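Local coordinates for protein transcriptional regulator, TetR family (Cytophaga hutchinsonii, PDB 3EUP) that probably binds DNA as a dimer and regulates transcription, as TetR-family repressors that respond to small ligands do, at residues A[55-67]-A[121-135]. Numbering follows the deposited sequence.
Sequences KEAVAIAAFDYNW and HDALRKKAGEAILSW
Phe-63 enters helix 122-135 as a knob, its ring set among Leu-124, Lys-127, Ala-128 and Ala-131. With CG opposite the backbone N (chi1 174°), the ring reaches across the gap: CZ meets Ala-131 CB at 4.1 Å near the ring plane, while the CB of Phe-63 rests on Leu-124 CD2. The axes, almost parallel at 8°, stand 10.8 Å apart, a wide spacing that a large ring can bridge, and Ala-128 and Ala-131 are short enough to take its end. One turn on, Trp-67 lays a face over the same Ala-131 methyl in a CH-pi contact, with CB 3.9 Å from the centroid of the five-membered ring. Trp-67 NE1 donates a hydrogen bond to a water, which in turn donates to Ala-131 O, so the buried indole N-H is satisfied. Beyond it, Trp-67 CH2 touches Trp-135 CE3 at 3.8 Å, the planes inclined at 55°.

Toward the other end, Ile-60 packs CG1 on Leu-124 CD2 and CG2 on Lys-127 CE. The lysine is long enough to bend at chi2 and chi3, passing Phe-63 with its CB and bringing NZ to Asp-64. There Lys-127 NZ forms a salt bridge with Asp-64, 2.7 Å from OD2 on its syn lone pair, with a weak second bond to OD1. With an alanine at Asp-64, the Lys-127 ammonium would probably lose its carboxylate mate, and its folded chain could turn away from Ile-60. At the N-cap, the His-121 ring lies over Leu-124 CD1 and turns an edge to the Glu-56 carboxylate.

Helix 55-78 probably corresponds to the helix connecting the DNA-binding and ligand-binding domains in TetR-family regulators; helix 109-117 also touches Phe-63, Trp-67 and Ala-128. Apolar packing thus gives the join its bulk, while the salt bridge fixes its polar flank, holding this connecting helix to the C-terminal domain.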
loop_
_atom_site.group_PDB
_atom_site.type_symbol
_atom_site.label_atom_id
_atom_site.label_comp_id
_atom_site.label_asym_id
_atom_site.label_seq_id
_atom_site.Cartn_x
_atom_site.Cartn_y
_atom_site.Cartn_z
ATOM N N LYS A 55 -24.437 -4.740 2.191
ATOM C CA LYS A 55 -23.347 -4.212 1.376
ATOM C C LYS A 55 -22.021 -4.874 1.725
ATOM O O LYS A 55 -21.177 -5.104 0.849
ATOM C CB LYS A 55 -23.225 -2.701 1.543
ATOM C CG LYS A 55 -22.098 -2.105 0.698
ATOM C CD LYS A 55 -22.192 -0.616 0.554
ATOM C CE LYS A 55 -21.987 0.070 1.864
ATOM N NZ LYS A 55 -21.264 1.352 1.699
ATOM N N GLU A 56 -21.838 -5.156 3.024
ATOM C CA GLU A 56 -20.610 -5.767 3.503
ATOM C C GLU A 56 -20.406 -7.157 2.922
ATOM O O GLU A 56 -19.292 -7.494 2.572
ATOM C CB GLU A 56 -20.549 -5.798 5.050
ATOM C CG GLU A 56 -19.694 -6.929 5.609
ATOM C CD GLU A 56 -19.413 -6.827 7.113
ATOM O OE1 GLU A 56 -19.813 -5.797 7.742
ATOM O OE2 GLU A 56 -18.741 -7.767 7.638
ATOM N N ALA A 57 -21.461 -7.959 2.844
ATOM C CA ALA A 57 -21.409 -9.262 2.190
ATOM C C ALA A 57 -21.007 -9.112 0.703
ATOM O O ALA A 57 -20.240 -9.917 0.192
ATOM C CB ALA A 57 -22.751 -10.006 2.297
ATOM N N VAL A 58 -21.491 -8.061 0.045
ATOM C CA VAL A 58 -21.091 -7.791 -1.343
ATOM C C VAL A 58 -19.595 -7.422 -1.422
ATOM O O VAL A 58 -18.897 -7.913 -2.286
ATOM C CB VAL A 58 -21.924 -6.667 -2.012
ATOM C CG1 VAL A 58 -21.559 -6.586 -3.494
ATOM C CG2 VAL A 58 -23.443 -6.877 -1.775
ATOM N N ALA A 59 -19.118 -6.596 -0.489
ATOM C CA ALA A 59 -17.688 -6.178 -0.431
ATOM C C ALA A 59 -16.754 -7.356 -0.232
ATOM O O ALA A 59 -15.723 -7.443 -0.889
ATOM C CB ALA A 59 -17.472 -5.163 0.651
ATOM N N ILE A 60 -17.157 -8.291 0.624
ATOM C CA ILE A 60 -16.375 -9.491 0.890
ATOM C C ILE A 60 -16.266 -10.389 -0.345
ATOM O O ILE A 60 -15.173 -10.825 -0.686
ATOM C CB ILE A 60 -16.900 -10.253 2.098
ATOM C CG1 ILE A 60 -16.672 -9.418 3.400
ATOM C CG2 ILE A 60 -16.261 -11.705 2.152
ATOM C CD1 ILE A 60 -17.420 -9.996 4.587
ATOM N N ALA A 61 -17.394 -10.643 -1.009
ATOM C CA ALA A 61 -17.413 -11.393 -2.255
ATOM C C ALA A 61 -16.594 -10.672 -3.338
ATOM O O ALA A 61 -15.853 -11.332 -4.098
ATOM C CB ALA A 61 -18.897 -11.611 -2.737
ATOM N N ALA A 62 -16.723 -9.351 -3.421
ATOM C CA ALA A 62 -15.889 -8.553 -4.355
ATOM C C ALA A 62 -14.414 -8.771 -4.119
ATOM O O ALA A 62 -13.667 -8.939 -5.072
ATOM C CB ALA A 62 -16.200 -7.042 -4.283
ATOM N N PHE A 63 -13.985 -8.746 -2.855
ATOM C CA PHE A 63 -12.588 -8.976 -2.552
ATOM C C PHE A 63 -12.174 -10.369 -3.010
ATOM O O PHE A 63 -11.158 -10.528 -3.695
ATOM C CB PHE A 63 -12.271 -8.812 -1.052
ATOM C CG PHE A 63 -10.868 -9.193 -0.726
ATOM C CD1 PHE A 63 -9.843 -8.301 -0.944
ATOM C CD2 PHE A 63 -10.556 -10.487 -0.327
ATOM C CE1 PHE A 63 -8.506 -8.651 -0.715
ATOM C CE2 PHE A 63 -9.213 -10.862 -0.105
ATOM C CZ PHE A 63 -8.197 -9.941 -0.279
ATOM N N ASP A 64 -12.963 -11.389 -2.668
ATOM C CA ASP A 64 -12.644 -12.750 -3.131
ATOM C C ASP A 64 -12.533 -12.836 -4.646
ATOM O O ASP A 64 -11.641 -13.479 -5.160
ATOM C CB ASP A 64 -13.649 -13.767 -2.614
ATOM C CG ASP A 64 -13.511 -14.018 -1.103
ATOM O OD1 ASP A 64 -12.468 -13.657 -0.510
ATOM O OD2 ASP A 64 -14.469 -14.553 -0.485
ATOM N N TYR A 65 -13.393 -12.133 -5.373
ATOM C CA TYR A 65 -13.302 -12.143 -6.851
ATOM C C TYR A 65 -12.070 -11.378 -7.396
ATOM O O TYR A 65 -11.360 -11.850 -8.277
ATOM C CB TYR A 65 -14.588 -11.593 -7.470
ATOM C CG TYR A 65 -14.550 -11.387 -8.964
ATOM C CD1 TYR A 65 -15.079 -12.343 -9.818
ATOM C CD2 TYR A 65 -14.045 -10.212 -9.519
ATOM C CE1 TYR A 65 -15.084 -12.163 -11.173
ATOM C CE2 TYR A 65 -14.019 -10.032 -10.919
ATOM C CZ TYR A 65 -14.564 -11.001 -11.723
ATOM O OH TYR A 65 -14.576 -10.874 -13.095
ATOM N N ASN A 66 -11.847 -10.187 -6.876
ATOM C CA ASN A 66 -10.698 -9.355 -7.265
ATOM C C ASN A 66 -9.346 -10.008 -7.046
ATOM O O ASN A 66 -8.502 -10.073 -7.965
ATOM C CB ASN A 66 -10.760 -8.004 -6.530
ATOM C CG ASN A 66 -11.735 -7.042 -7.182
ATOM O OD1 ASN A 66 -12.308 -6.169 -6.521
ATOM N ND2 ASN A 66 -11.951 -7.217 -8.472
ATOM N N TRP A 67 -9.153 -10.504 -5.829
ATOM C CA TRP A 67 -7.956 -11.212 -5.489
ATOM C C TRP A 67 -7.918 -12.587 -6.178
ATOM O O TRP A 67 -6.864 -13.007 -6.631
ATOM C CB TRP A 67 -7.806 -11.309 -3.976
ATOM C CG TRP A 67 -6.535 -11.949 -3.582
ATOM C CD1 TRP A 67 -6.382 -13.171 -3.000
ATOM C CD2 TRP A 67 -5.218 -11.452 -3.833
ATOM N NE1 TRP A 67 -5.051 -13.430 -2.811
ATOM C CE2 TRP A 67 -4.318 -12.394 -3.327
ATOM C CE3 TRP A 67 -4.718 -10.273 -4.404
ATOM C CZ2 TRP A 67 -2.947 -12.198 -3.356
ATOM C CZ3 TRP A 67 -3.355 -10.076 -4.435
ATOM C CH2 TRP A 67 -2.487 -11.031 -3.911
ATOM N N HIS A 121 -12.242 -2.598 9.935
ATOM C CA HIS A 121 -13.093 -3.730 9.536
ATOM C C HIS A 121 -12.382 -5.074 9.678
ATOM O O HIS A 121 -11.732 -5.541 8.760
ATOM C CB HIS A 121 -13.584 -3.525 8.083
ATOM C CG HIS A 121 -14.661 -4.476 7.685
ATOM N ND1 HIS A 121 -15.946 -4.070 7.432
ATOM C CD2 HIS A 121 -14.689 -5.827 7.656
ATOM C CE1 HIS A 121 -16.695 -5.125 7.154
ATOM N NE2 HIS A 121 -15.957 -6.205 7.294
ATOM N N ASP A 122 -12.580 -5.714 10.826
ATOM C CA ASP A 122 -11.942 -6.983 11.165
ATOM C C ASP A 122 -12.059 -8.076 10.126
ATOM O O ASP A 122 -11.045 -8.680 9.760
ATOM C CB ASP A 122 -12.538 -7.530 12.472
ATOM C CG ASP A 122 -11.549 -7.564 13.569
ATOM O OD1 ASP A 122 -11.711 -6.763 14.535
ATOM O OD2 ASP A 122 -10.591 -8.385 13.464
ATOM N N ALA A 123 -13.292 -8.356 9.659
ATOM C CA ALA A 123 -13.488 -9.479 8.747
ATOM C C ALA A 123 -12.614 -9.299 7.507
ATOM O O ALA A 123 -11.922 -10.196 7.099
ATOM C CB ALA A 123 -14.983 -9.654 8.339
ATOM N N LEU A 124 -12.645 -8.122 6.907
ATOM C CA LEU A 124 -11.872 -7.882 5.703
ATOM C C LEU A 124 -10.386 -7.778 5.932
ATOM O O LEU A 124 -9.629 -8.136 5.062
ATOM C CB LEU A 124 -12.380 -6.639 4.976
ATOM C CG LEU A 124 -13.605 -6.898 4.099
ATOM C CD1 LEU A 124 -14.319 -5.588 3.808
ATOM C CD2 LEU A 124 -13.129 -7.590 2.888
ATOM N N ARG A 125 -9.960 -7.262 7.090
ATOM C CA ARG A 125 -8.550 -7.284 7.418
ATOM C C ARG A 125 -8.085 -8.728 7.452
ATOM O O ARG A 125 -7.031 -9.075 6.929
ATOM C CB ARG A 125 -8.302 -6.607 8.769
ATOM C CG ARG A 125 -6.875 -6.147 9.004
ATOM C CD ARG A 125 -5.923 -7.225 9.352
ATOM N NE ARG A 125 -6.337 -7.945 10.558
ATOM C CZ ARG A 125 -5.883 -9.141 10.914
ATOM N NH1 ARG A 125 -4.994 -9.804 10.181
ATOM N NH2 ARG A 125 -6.326 -9.682 12.049
ATOM N N LYS A 126 -8.880 -9.586 8.097
ATOM C CA LYS A 126 -8.515 -10.991 8.179
ATOM C C LYS A 126 -8.390 -11.623 6.795
ATOM O O LYS A 126 -7.514 -12.424 6.576
ATOM C CB LYS A 126 -9.463 -11.765 9.123
ATOM C CG LYS A 126 -9.147 -11.428 10.584
ATOM C CD LYS A 126 -10.262 -11.881 11.614
ATOM C CE LYS A 126 -9.846 -11.569 13.090
ATOM N NZ LYS A 126 -10.967 -11.904 14.054
ATOM N N LYS A 127 -9.279 -11.282 5.872
ATOM C CA LYS A 127 -9.183 -11.791 4.512
ATOM C C LYS A 127 -7.900 -11.349 3.886
ATOM O O LYS A 127 -7.250 -12.133 3.205
ATOM C CB LYS A 127 -10.324 -11.313 3.614
ATOM C CG LYS A 127 -11.723 -11.645 4.100
ATOM C CD LYS A 127 -12.192 -12.968 3.675
ATOM C CE LYS A 127 -12.819 -12.900 2.304
ATOM N NZ LYS A 127 -13.502 -14.218 2.015
ATOM N N ALA A 128 -7.520 -10.096 4.107
ATOM C CA ALA A 128 -6.268 -9.587 3.498
ATOM C C ALA A 128 -5.057 -10.308 4.066
ATOM O O ALA A 128 -4.136 -10.659 3.337
ATOM C CB ALA A 128 -6.148 -8.059 3.668
ATOM N N GLY A 129 -5.069 -10.541 5.379
ATOM C CA GLY A 129 -4.004 -11.285 6.029
ATOM C C GLY A 129 -3.857 -12.706 5.532
ATOM O O GLY A 129 -2.753 -13.168 5.209
ATOM N N GLU A 130 -4.987 -13.402 5.427
ATOM C CA GLU A 130 -4.984 -14.754 4.842
ATOM C C GLU A 130 -4.423 -14.695 3.410
ATOM O O GLU A 130 -3.632 -15.550 3.001
ATOM C CB GLU A 130 -6.385 -15.355 4.820
ATOM C CG GLU A 130 -7.036 -15.607 6.173
ATOM C CD GLU A 130 -8.453 -16.264 6.041
ATOM O OE1 GLU A 130 -9.363 -15.693 5.338
ATOM O OE2 GLU A 130 -8.634 -17.380 6.611
ATOM N N ALA A 131 -4.810 -13.685 2.644
ATOM C CA ALA A 131 -4.329 -13.567 1.259
ATOM C C ALA A 131 -2.829 -13.478 1.189
ATOM O O ALA A 131 -2.188 -14.144 0.373
ATOM C CB ALA A 131 -4.952 -12.359 0.550
ATOM N N ILE A 132 -2.276 -12.609 2.029
ATOM C CA ILE A 132 -0.869 -12.330 2.047
ATOM C C ILE A 132 -0.138 -13.575 2.467
ATOM O O ILE A 132 0.888 -13.890 1.912
ATOM C CB ILE A 132 -0.563 -11.201 3.093
ATOM C CG1 ILE A 132 -0.818 -9.854 2.500
ATOM C CG2 ILE A 132 0.895 -11.296 3.664
ATOM C CD1 ILE A 132 0.442 -9.288 1.738
ATOM N N LEU A 133 -0.651 -14.268 3.485
ATOM C CA LEU A 133 0.022 -15.459 3.972
ATOM C C LEU A 133 -0.057 -16.631 2.970
ATOM O O LEU A 133 0.913 -17.374 2.833
ATOM C CB LEU A 133 -0.471 -15.856 5.370
ATOM C CG LEU A 133 -0.060 -14.800 6.415
ATOM C CD1 LEU A 133 -0.691 -15.046 7.845
ATOM C CD2 LEU A 133 1.480 -14.673 6.462
ATOM N N SER A 134 -1.176 -16.796 2.268
ATOM C CA SER A 134 -1.256 -17.802 1.202
ATOM C C SER A 134 -0.309 -17.535 0.031
ATOM O O SER A 134 0.226 -18.476 -0.560
ATOM C CB SER A 134 -2.673 -17.905 0.652
ATOM O OG SER A 134 -3.497 -18.448 1.664
ATOM N N TRP A 135 -0.179 -16.257 -0.326
ATOM C CA TRP A 135 0.737 -15.826 -1.353
ATOM C C TRP A 135 2.142 -16.163 -0.879
ATOM O O TRP A 135 2.873 -16.833 -1.611
ATOM C CB TRP A 135 0.576 -14.340 -1.642
ATOM C CG TRP A 135 1.434 -13.779 -2.708
ATOM C CD1 TRP A 135 2.215 -14.447 -3.606
ATOM C CD2 TRP A 135 1.584 -12.384 -3.006
ATOM N NE1 TRP A 135 2.860 -13.549 -4.427
ATOM C CE2 TRP A 135 2.474 -12.275 -4.080
ATOM C CE3 TRP A 135 1.050 -11.217 -2.453
ATOM C CZ2 TRP A 135 2.845 -11.030 -4.624
ATOM C CZ3 TRP A 135 1.396 -9.971 -3.028
ATOM C CH2 TRP A 135 2.297 -9.901 -4.073
HETATM O O HOH W 1 -3.609 -15.399 -1.679
#